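Side-chain contacts in myosin-I heavy chain (Dictyostelium discoideum, PDB 5EJR), which is an actin-based motor with ATPase activity, active in early phagocytosis and adhesion, and ends in the MyTH4-FERM tail region that this chain represents: residues A[214-217]-A[221-224]; A[255-260]-A[266-271]; A[276-281]-A[290-295]. All blocks are in the same frame, centred on the assembly; numbering follows the deposited sequence.

Contact 1. Residues A[214-217]-A[221-224]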
loop_
_atom_site.group_PDB
_atom_site.type_symbol
_atom_site.label_atom_id
_atom_site.label_comp_id
_atom_site.label_asym_id
_atom_site.label_seq_id
_atom_site.Cartn_x
_atom_site.Cartn_y
_atom_site.Cartn_z
ATOM N N ILE A 214 5.174 -5.754 10.355
ATOM C CA ILE A 214 4.018 -6.526 9.870
ATOM C C ILE A 214 3.446 -7.408 10.984
ATOM O O ILE A 214 4.161 -8.238 11.558
ATOM C CB ILE A 214 4.285 -7.334 8.565
ATOM C CG1 ILE A 214 5.107 -6.533 7.502
ATOM C CG2 ILE A 214 2.969 -7.894 7.979
ATOM C CD1 ILE A 214 4.448 -5.314 6.877
ATOM N N ARG A 215 2.141 -7.246 11.263
ATOM C CA ARG A 215 1.465 -8.014 12.301
ATOM C C ARG A 215 0.886 -9.310 11.766
ATOM O O ARG A 215 0.599 -9.427 10.565
ATOM C CB ARG A 215 0.373 -7.183 12.971
ATOM C CG ARG A 215 0.888 -5.882 13.572
ATOM C CD ARG A 215 -0.057 -5.352 14.618
ATOM N NE ARG A 215 -0.022 -3.893 14.685
ATOM C CZ ARG A 215 -0.836 -3.157 15.435
ATOM N NH1 ARG A 215 -1.749 -3.738 16.206
ATOM N NH2 ARG A 215 -0.742 -1.834 15.425
ATOM N N PHE A 216 0.723 -10.293 12.661
ATOM C CA PHE A 216 0.090 -11.571 12.361
ATOM C C PHE A 216 -1.158 -11.616 13.222
ATOM O O PHE A 216 -1.316 -10.778 14.102
ATOM C CB PHE A 216 1.024 -12.761 12.646
ATOM C CG PHE A 216 2.070 -12.949 11.576
ATOM C CD1 PHE A 216 3.214 -12.154 11.548
ATOM C CD2 PHE A 216 1.929 -13.939 10.608
ATOM C CE1 PHE A 216 4.173 -12.311 10.530
ATOM C CE2 PHE A 216 2.895 -14.105 9.604
ATOM C CZ PHE A 216 3.999 -13.278 9.563
ATOM N N ILE A 217 -2.046 -12.572 12.960
ATOM C CA ILE A 217 -3.324 -12.747 13.656
ATOM C C ILE A 217 -3.163 -12.950 15.189
ATOM O O ILE A 217 -4.057 -12.578 15.942
ATOM C CB ILE A 217 -4.138 -13.894 12.965
ATOM C CG1 ILE A 217 -5.627 -13.921 13.407
ATOM C CG2 ILE A 217 -3.471 -15.257 13.129
ATOM C CD1 ILE A 217 -6.522 -12.934 12.681
ATOM N N THR A 221 4.546 -9.735 15.818
ATOM C CA THR A 221 5.017 -8.906 14.708
ATOM C C THR A 221 6.322 -9.447 14.146
ATOM O O THR A 221 6.995 -10.245 14.806
ATOM C CB THR A 221 5.171 -7.441 15.210
ATOM O OG1 THR A 221 4.057 -7.088 16.032
ATOM C CG2 THR A 221 5.242 -6.440 14.099
ATOM N N LYS A 222 6.663 -9.029 12.915
ATOM C CA LYS A 222 7.910 -9.332 12.214
ATOM C C LYS A 222 8.377 -8.077 11.482
ATOM O O LYS A 222 7.557 -7.270 11.027
ATOM C CB LYS A 222 7.780 -10.524 11.234
ATOM C CG LYS A 222 7.703 -11.903 11.899
ATOM C CD LYS A 222 9.057 -12.409 12.387
ATOM C CE LYS A 222 8.941 -13.628 13.266
ATOM N NZ LYS A 222 10.281 -14.161 13.639
ATOM N N LEU A 223 9.690 -7.885 11.422
ATOM C CA LEU A 223 10.259 -6.743 10.739
ATOM C C LEU A 223 10.724 -7.224 9.390
ATOM O O LEU A 223 11.531 -8.150 9.313
ATOM C CB LEU A 223 11.404 -6.103 11.556
ATOM C CG LEU A 223 11.009 -5.479 12.903
ATOM C CD1 LEU A 223 12.236 -5.066 13.688
ATOM C CD2 LEU A 223 10.087 -4.287 12.725
ATOM N N ALA A 224 10.152 -6.657 8.324
ATOM C CA ALA A 224 10.495 -7.040 6.960
ATOM C C ALA A 224 11.409 -6.018 6.311
ATOM O O ALA A 224 11.142 -4.825 6.409
ATOM C CB ALA A 224 9.225 -7.167 6.135
#
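Lys222 and Phe216 meet on one side of a two-stranded antiparallel ladder, the aliphatic part of the lysine resting obliquely against the ring at CE1: Lys222 CG lies 3.8 Å from Phe216 CE1. The touching end of the lysine is its root, because a turn about the CB-CG bond (chi2 -77°) leads NZ away from residues 214-217. Ile214, the hydrogen-bonded partner of Lys222, faces the same side. Its CG1 approaches Ala224 CB to 4.4 Å, a loose apolar contact. On the other face Arg215 and Thr221, a non-hydrogen-bonded pair, lie alongside and point the same way, Arg215 CG 4.2 Å from Thr221 OG1. The threonine has OG1 beside its own backbone N and CG2 trans to that N (chi1 -42°), which brings the methyl CG2 to 3.3 Å from Ile214 O. Ile214 O accepts the hydrogen bond from Lys222 N at 3.0 Å and is also approached by Thr221 CA at 3.3 Å in a CA-H...O contact. The return bond, Ile214 N to Lys222 O, is 2.9 Å long and the straighter of the two (N-H...O 166°). Together they make the paired bonds of a beta hairpin, the first of the ubiquitin-like lobe of the FERM module. Helix 232-243 packs beneath the Ile214 side, with Ile235 and Val239 against Ile214, Thr238 and Val239 against Ala224, and Tyr243 stacked on Phe216. Leu322 of helix 317-332 also touches Phe216. On the other face Arg215 makes a cation-pi contact with Tyr291, while its backbone pairs with Phe292 and Val294, placing strand 211-215 between strands 221-225 and 290-296.

Contact 2. Residues A[255-260]-A[266-271]; sequences ISAVNE and KVVSET. With EDO (1,2-ethanediol), chain E.
Ile255 N and Val268 O are joined across the two segments by one water, water 1, which accepts from Ile255 N and donates to Val268 O at 2.7 Å; the O1 of a 1,2-ethanediol, probably from the crystallisation liquor, is its third partner. Beside it the peptides bond directly. Ala257 N gives to Lys266 O at 2.8 Å, Lys266 N returns to Ala257 O, and Val268 N reaches Ile255 O at 2.9 Å. In Val268, CG1 is anti to the backbone N (chi1 -177°), which leaves CG2 beside N, anti to the carbonyl carbon. There Val268 CG2 touches Ala257 CB at 3.8 Å and Ile255 CG2 at 4.2 Å. On the other face Ser256 CB passes 3.5 Å from Lys266 O, while Ser256 OG bonds to Arg297. Glu270 N donates to O2 of the ethanediol. This is the second hairpin of the ubiquitin-like lobe. Helices 232-243 and 274-283 cover the Val268 side through Ile232 and Val277, strand 290-296 flanks strand 253-259, and helix 494-505 meets Ser269 and Thr271.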
loop_
_atom_site.group_PDB
_atom_site.type_symbol
_atom_site.label_atom_id
_atom_site.label_comp_id
_atom_site.label_asym_id
_atom_site.label_seq_id
_atom_site.Cartn_x
_atom_site.Cartn_y
_atom_site.Cartn_z
ATOM N N ILE A 255 -1.810 -9.798 2.515
ATOM C CA ILE A 255 -1.793 -8.712 3.485
ATOM C C ILE A 255 -3.027 -7.842 3.365
ATOM O O ILE A 255 -3.510 -7.610 2.257
ATOM C CB ILE A 255 -0.463 -7.918 3.335
ATOM C CG1 ILE A 255 0.711 -8.759 3.915
ATOM C CG2 ILE A 255 -0.539 -6.498 3.957
ATOM C CD1 ILE A 255 2.065 -8.127 3.899
ATOM N N SER A 256 -3.545 -7.396 4.518
ATOM C CA SER A 256 -4.652 -6.457 4.641
ATOM C C SER A 256 -4.206 -5.192 5.409
ATOM O O SER A 256 -3.360 -5.265 6.312
ATOM C CB SER A 256 -5.837 -7.113 5.353
ATOM O OG SER A 256 -6.403 -8.113 4.521
ATOM N N ALA A 257 -4.766 -4.044 5.038
ATOM C CA ALA A 257 -4.533 -2.754 5.712
ATOM C C ALA A 257 -5.654 -2.672 6.739
ATOM O O ALA A 257 -6.826 -2.712 6.368
ATOM C CB ALA A 257 -4.635 -1.595 4.725
ATOM N N VAL A 258 -5.304 -2.671 8.016
ATOM C CA VAL A 258 -6.278 -2.681 9.116
ATOM C C VAL A 258 -6.260 -1.362 9.904
ATOM O O VAL A 258 -5.199 -0.953 10.343
ATOM C CB VAL A 258 -6.010 -3.896 10.072
ATOM C CG1 VAL A 258 -6.971 -3.896 11.272
ATOM C CG2 VAL A 258 -6.061 -5.229 9.322
ATOM N N ASN A 259 -7.439 -0.734 10.108
ATOM C CA ASN A 259 -7.625 0.470 10.931
ATOM C C ASN A 259 -8.708 0.132 11.974
ATOM O O ASN A 259 -9.869 -0.062 11.618
ATOM C CB ASN A 259 -8.029 1.683 10.076
ATOM C CG ASN A 259 -8.043 3.006 10.822
ATOM O OD1 ASN A 259 -8.494 3.104 11.973
ATOM N ND2 ASN A 259 -7.574 4.071 10.161
ATOM N N GLU A 260 -8.316 0.015 13.242
ATOM C CA GLU A 260 -9.235 -0.374 14.312
ATOM C C GLU A 260 -10.224 0.718 14.758
ATOM O O GLU A 260 -11.363 0.381 15.103
ATOM C CB GLU A 260 -8.462 -0.921 15.517
ATOM C CG GLU A 260 -7.942 -2.335 15.298
ATOM C CD GLU A 260 -7.090 -2.917 16.409
ATOM O OE1 GLU A 260 -7.241 -2.488 17.576
ATOM O OE2 GLU A 260 -6.282 -3.825 16.111
ATOM N N LYS A 266 -8.950 -3.861 4.685
ATOM C CA LYS A 266 -9.021 -3.858 3.241
ATOM C C LYS A 266 -7.860 -4.672 2.664
ATOM O O LYS A 266 -6.737 -4.517 3.113
ATOM C CB LYS A 266 -8.989 -2.396 2.765
ATOM C CG LYS A 266 -9.417 -2.167 1.311
ATOM C CD LYS A 266 -9.394 -0.688 0.935
ATOM C CE LYS A 266 -9.960 -0.459 -0.446
ATOM N NZ LYS A 266 -10.306 0.968 -0.675
ATOM N N VAL A 267 -8.136 -5.526 1.672
ATOM C CA VAL A 267 -7.139 -6.363 0.998
ATOM C C VAL A 267 -6.108 -5.430 0.311
ATOM O O VAL A 267 -6.502 -4.449 -0.300
ATOM C CB VAL A 267 -7.838 -7.279 -0.043
ATOM C CG1 VAL A 267 -6.828 -7.915 -1.000
ATOM C CG2 VAL A 267 -8.682 -8.356 0.645
ATOM N N VAL A 268 -4.813 -5.693 0.459
ATOM C CA VAL A 268 -3.823 -4.858 -0.211
ATOM C C VAL A 268 -3.363 -5.660 -1.416
ATOM O O VAL A 268 -2.957 -6.798 -1.258
ATOM C CB VAL A 268 -2.634 -4.459 0.709
ATOM C CG1 VAL A 268 -1.670 -3.524 -0.031
ATOM C CG2 VAL A 268 -3.131 -3.794 1.979
ATOM N N SER A 269 -3.413 -5.085 -2.604
ATOM C CA SER A 269 -2.997 -5.810 -3.805
ATOM C C SER A 269 -1.570 -6.234 -3.700
ATOM O O SER A 269 -0.728 -5.421 -3.335
ATOM C CB SER A 269 -3.169 -4.946 -5.053
ATOM O OG SER A 269 -2.753 -5.688 -6.190
ATOM N N GLU A 270 -1.282 -7.488 -4.029
ATOM C CA GLU A 270 0.092 -8.000 -4.035
ATOM C C GLU A 270 1.014 -7.251 -5.029
ATOM O O GLU A 270 2.239 -7.315 -4.884
ATOM C CB GLU A 270 0.111 -9.518 -4.314
ATOM C CG GLU A 270 -0.361 -9.928 -5.697
ATOM C CD GLU A 270 -0.036 -11.369 -6.030
ATOM O OE1 GLU A 270 -0.802 -12.267 -5.611
ATOM O OE2 GLU A 270 1.011 -11.603 -6.676
ATOM N N THR A 271 0.437 -6.561 -6.038
ATOM C CA THR A 271 1.233 -5.819 -7.030
ATOM C C THR A 271 1.492 -4.394 -6.632
ATOM O O THR A 271 2.237 -3.710 -7.337
ATOM C CB THR A 271 0.614 -5.859 -8.430
ATOM O OG1 THR A 271 -0.733 -5.385 -8.362
ATOM C CG2 THR A 271 0.726 -7.224 -9.090
HETATM C C1 EDO E . -4.637 -10.939 -2.472
HETATM O O1 EDO E . -3.892 -10.882 -1.251
HETATM C C2 EDO E . -4.547 -9.559 -3.230
HETATM O O2 EDO E . -3.286 -9.510 -3.884
HETATM O O HOH W 1 -1.853 -9.036 -0.327
#

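Contact 3. Residues A[276-281]-A[290-295]; sequences DVLARW and FYFQVR. With EDO (1,2-ethanediol), chain C.
Trp281 projects from helix 276-281 as a flat blade into the hollow formed by Phe290 and Phe292, two residues apart on the strand. Phe290 CB is the bump that sits over the centre of the six-membered ring, 3.5 Å from that centroid and almost along the ring normal, a CH-pi contact. Beyond CB the phenyl ring continues across the indole and stacks face to face on the five-membered ring, centroids 4.6 Å apart and planes 19° apart. The far rim of the indole goes to the other phenylalanine: Trp281 CH2 sits over the middle of the Phe292 face, 3.6 Å from Phe292 CZ, with the two planes tilted by 37°. Trp281 reaches this far because CG lies anti to the carbonyl carbon (chi1 -74°), swinging the indole toward the strand. Val277 CG1, one turn earlier, lies against the rim of the opposite indole face and meets the Phe292 ring at its edge, 3.8 Å from Phe292 CE1. Leu278 CD2 comes obliquely to Phe292 CE2 at 4.0 Å. With an alanine in place of Trp281, the Phe292 face and Phe290 CB would probably lose their shared partner and a gap would open between helix and strand. Strand 290-295 runs roughly antiparallel to the helix, their axes 10.2 Å apart, a spacing bridged by these rings. Phe292 N donates to O1 of a 1,2-ethanediol at 3.1 Å; the diol is bonded also to Lys213 O and lays C1 at the indole edge. The polar ties of Asp276 go elsewhere, to Arg188, Lys189 and Met190. Between these two segments the chemistry is thus almost wholly apolar, and the attachment rests on ring faces and methyl groups.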
loop_
_atom_site.group_PDB
_atom_site.type_symbol
_atom_site.label_atom_id
_atom_site.label_comp_id
_atom_site.label_asym_id
_atom_site.label_seq_id
_atom_site.Cartn_x
_atom_site.Cartn_y
_atom_site.Cartn_z
ATOM N N ASP A 276 4.032 3.123 -1.881
ATOM C CA ASP A 276 2.864 3.822 -2.449
ATOM C C ASP A 276 1.668 3.693 -1.503
ATOM O O ASP A 276 0.909 4.643 -1.344
ATOM C CB ASP A 276 2.516 3.315 -3.853
ATOM C CG ASP A 276 3.457 3.772 -4.957
ATOM O OD1 ASP A 276 4.187 4.770 -4.745
ATOM O OD2 ASP A 276 3.437 3.153 -6.053
ATOM N N VAL A 277 1.534 2.519 -0.836
ATOM C CA VAL A 277 0.478 2.255 0.137
ATOM C C VAL A 277 0.685 3.159 1.358
ATOM O O VAL A 277 -0.282 3.741 1.846
ATOM C CB VAL A 277 0.384 0.754 0.562
ATOM C CG1 VAL A 277 -0.738 0.536 1.571
ATOM C CG2 VAL A 277 0.229 -0.181 -0.631
ATOM N N LEU A 278 1.928 3.271 1.858
ATOM C CA LEU A 278 2.194 4.104 3.030
ATOM C C LEU A 278 1.860 5.574 2.799
ATOM O O LEU A 278 1.348 6.227 3.714
ATOM C CB LEU A 278 3.623 3.929 3.577
ATOM C CG LEU A 278 3.916 2.564 4.199
ATOM C CD1 LEU A 278 5.432 2.346 4.328
ATOM C CD2 LEU A 278 3.226 2.410 5.562
ATOM N N ALA A 279 2.100 6.066 1.572
ATOM C CA ALA A 279 1.790 7.442 1.172
ATOM C C ALA A 279 0.261 7.622 1.149
ATOM O O ALA A 279 -0.253 8.549 1.781
ATOM C CB ALA A 279 2.391 7.737 -0.188
ATOM N N ARG A 280 -0.466 6.654 0.539
ATOM C CA ARG A 280 -1.936 6.625 0.503
ATOM C C ARG A 280 -2.566 6.668 1.884
ATOM O O ARG A 280 -3.596 7.313 2.045
ATOM C CB ARG A 280 -2.437 5.423 -0.299
ATOM C CG ARG A 280 -2.434 5.706 -1.797
ATOM C CD ARG A 280 -2.453 4.447 -2.640
ATOM N NE ARG A 280 -2.111 4.755 -4.031
ATOM C CZ ARG A 280 -1.617 3.883 -4.906
ATOM N NH1 ARG A 280 -1.388 2.623 -4.545
ATOM N NH2 ARG A 280 -1.344 4.261 -6.145
ATOM N N TRP A 281 -1.932 6.038 2.892
ATOM C CA TRP A 281 -2.420 6.044 4.269
ATOM C C TRP A 281 -2.309 7.440 4.876
ATOM O O TRP A 281 -3.159 7.824 5.679
ATOM C CB TRP A 281 -1.638 5.056 5.123
ATOM C CG TRP A 281 -1.943 3.596 4.913
ATOM C CD1 TRP A 281 -2.855 3.047 4.056
ATOM C CD2 TRP A 281 -1.315 2.502 5.588
ATOM N NE1 TRP A 281 -2.852 1.675 4.180
ATOM C CE2 TRP A 281 -1.905 1.313 5.103
ATOM C CE3 TRP A 281 -0.342 2.411 6.597
ATOM C CZ2 TRP A 281 -1.550 0.053 5.587
ATOM C CZ3 TRP A 281 0.015 1.159 7.067
ATOM C CH2 TRP A 281 -0.582 -0.002 6.558
ATOM N N PHE A 290 -3.480 3.016 10.584
ATOM C CA PHE A 290 -3.508 1.781 9.799
ATOM C C PHE A 290 -2.263 0.958 10.090
ATOM O O PHE A 290 -1.183 1.505 10.325
ATOM C CB PHE A 290 -3.541 2.050 8.280
ATOM C CG PHE A 290 -4.883 2.368 7.668
ATOM C CD1 PHE A 290 -5.711 1.352 7.201
ATOM C CD2 PHE A 290 -5.296 3.688 7.499
ATOM C CE1 PHE A 290 -6.954 1.645 6.629
ATOM C CE2 PHE A 290 -6.536 3.981 6.920
ATOM C CZ PHE A 290 -7.359 2.958 6.494
ATOM N N TYR A 291 -2.406 -0.366 9.995
ATOM C CA TYR A 291 -1.297 -1.294 10.096
ATOM C C TYR A 291 -1.507 -2.455 9.140
ATOM O O TYR A 291 -2.643 -2.736 8.767
ATOM C CB TYR A 291 -1.028 -1.751 11.546
ATOM C CG TYR A 291 -2.112 -2.608 12.158
ATOM C CD1 TYR A 291 -2.090 -3.993 12.021
ATOM C CD2 TYR A 291 -3.120 -2.043 12.932
ATOM C CE1 TYR A 291 -3.063 -4.794 12.616
ATOM C CE2 TYR A 291 -4.096 -2.835 13.537
ATOM C CZ TYR A 291 -4.061 -4.211 13.381
ATOM O OH TYR A 291 -5.015 -5.003 13.977
ATOM N N PHE A 292 -0.411 -3.090 8.724
ATOM C CA PHE A 292 -0.428 -4.261 7.849
ATOM C C PHE A 292 -0.552 -5.526 8.681
ATOM O O PHE A 292 0.156 -5.685 9.682
ATOM C CB PHE A 292 0.866 -4.346 7.045
ATOM C CG PHE A 292 1.065 -3.280 6.004
ATOM C CD1 PHE A 292 0.222 -3.194 4.902
ATOM C CD2 PHE A 292 2.147 -2.411 6.077
ATOM C CE1 PHE A 292 0.433 -2.238 3.916
ATOM C CE2 PHE A 292 2.342 -1.434 5.099
ATOM C CZ PHE A 292 1.496 -1.365 4.016
ATOM N N GLN A 293 -1.444 -6.437 8.256
ATOM C CA GLN A 293 -1.643 -7.715 8.926
ATOM C C GLN A 293 -1.629 -8.873 7.898
ATOM O O GLN A 293 -2.312 -8.803 6.881
ATOM C CB GLN A 293 -2.932 -7.680 9.750
ATOM C CG GLN A 293 -3.421 -9.025 10.303
ATOM C CD GLN A 293 -4.852 -8.931 10.803
ATOM O OE1 GLN A 293 -5.799 -8.881 10.026
ATOM N NE2 GLN A 293 -5.058 -8.972 12.106
ATOM N N VAL A 294 -0.804 -9.886 8.146
ATOM C CA VAL A 294 -0.736 -11.080 7.313
ATOM C C VAL A 294 -1.991 -11.887 7.624
ATOM O O VAL A 294 -2.398 -12.003 8.783
ATOM C CB VAL A 294 0.576 -11.895 7.489
ATOM C CG1 VAL A 294 0.449 -13.316 6.931
ATOM C CG2 VAL A 294 1.745 -11.177 6.816
ATOM N N ARG A 295 -2.643 -12.374 6.576
ATOM C CA ARG A 295 -3.847 -13.181 6.713
ATOM C C ARG A 295 -3.745 -14.325 5.740
ATOM O O ARG A 295 -3.110 -14.191 4.696
ATOM C CB ARG A 295 -5.101 -12.351 6.381
ATOM C CG ARG A 295 -5.449 -11.296 7.438
ATOM C CD ARG A 295 -6.846 -10.765 7.201
ATOM N NE ARG A 295 -7.899 -11.696 7.625
ATOM C CZ ARG A 295 -8.306 -11.858 8.880
ATOM N NH1 ARG A 295 -7.682 -11.236 9.875
ATOM N NH2 ARG A 295 -9.310 -12.677 9.157
HETATM C C1 EDO C . 2.341 -1.215 9.374
HETATM O O1 EDO C . 2.142 -2.283 10.308
HETATM C C2 EDO C . 3.471 -0.246 9.805
HETATM O O2 EDO C . 4.206 0.134 8.637
#

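How the contacts relate
The three contacts follow one another along the chain, neither nesting nor crossing. Contact 1 closes the short turn between strands 211-215 and 221-225; the chain then runs through helix 232-243 to contact 2, which closes the turn between strands 253-259 and 264-267. Contact 3 closes the return from helix 274-283 to strand 290-296. That last strand is the common seam: strand 211-215 runs parallel to it, and on its other side Val258 N bonds to Tyr291 O. It thus joins both hairpins into one sheet, as in the beta-grasp fold of ubiquitin, while Ile214 CG2 touches Ile255 CD1 under helix 232-243.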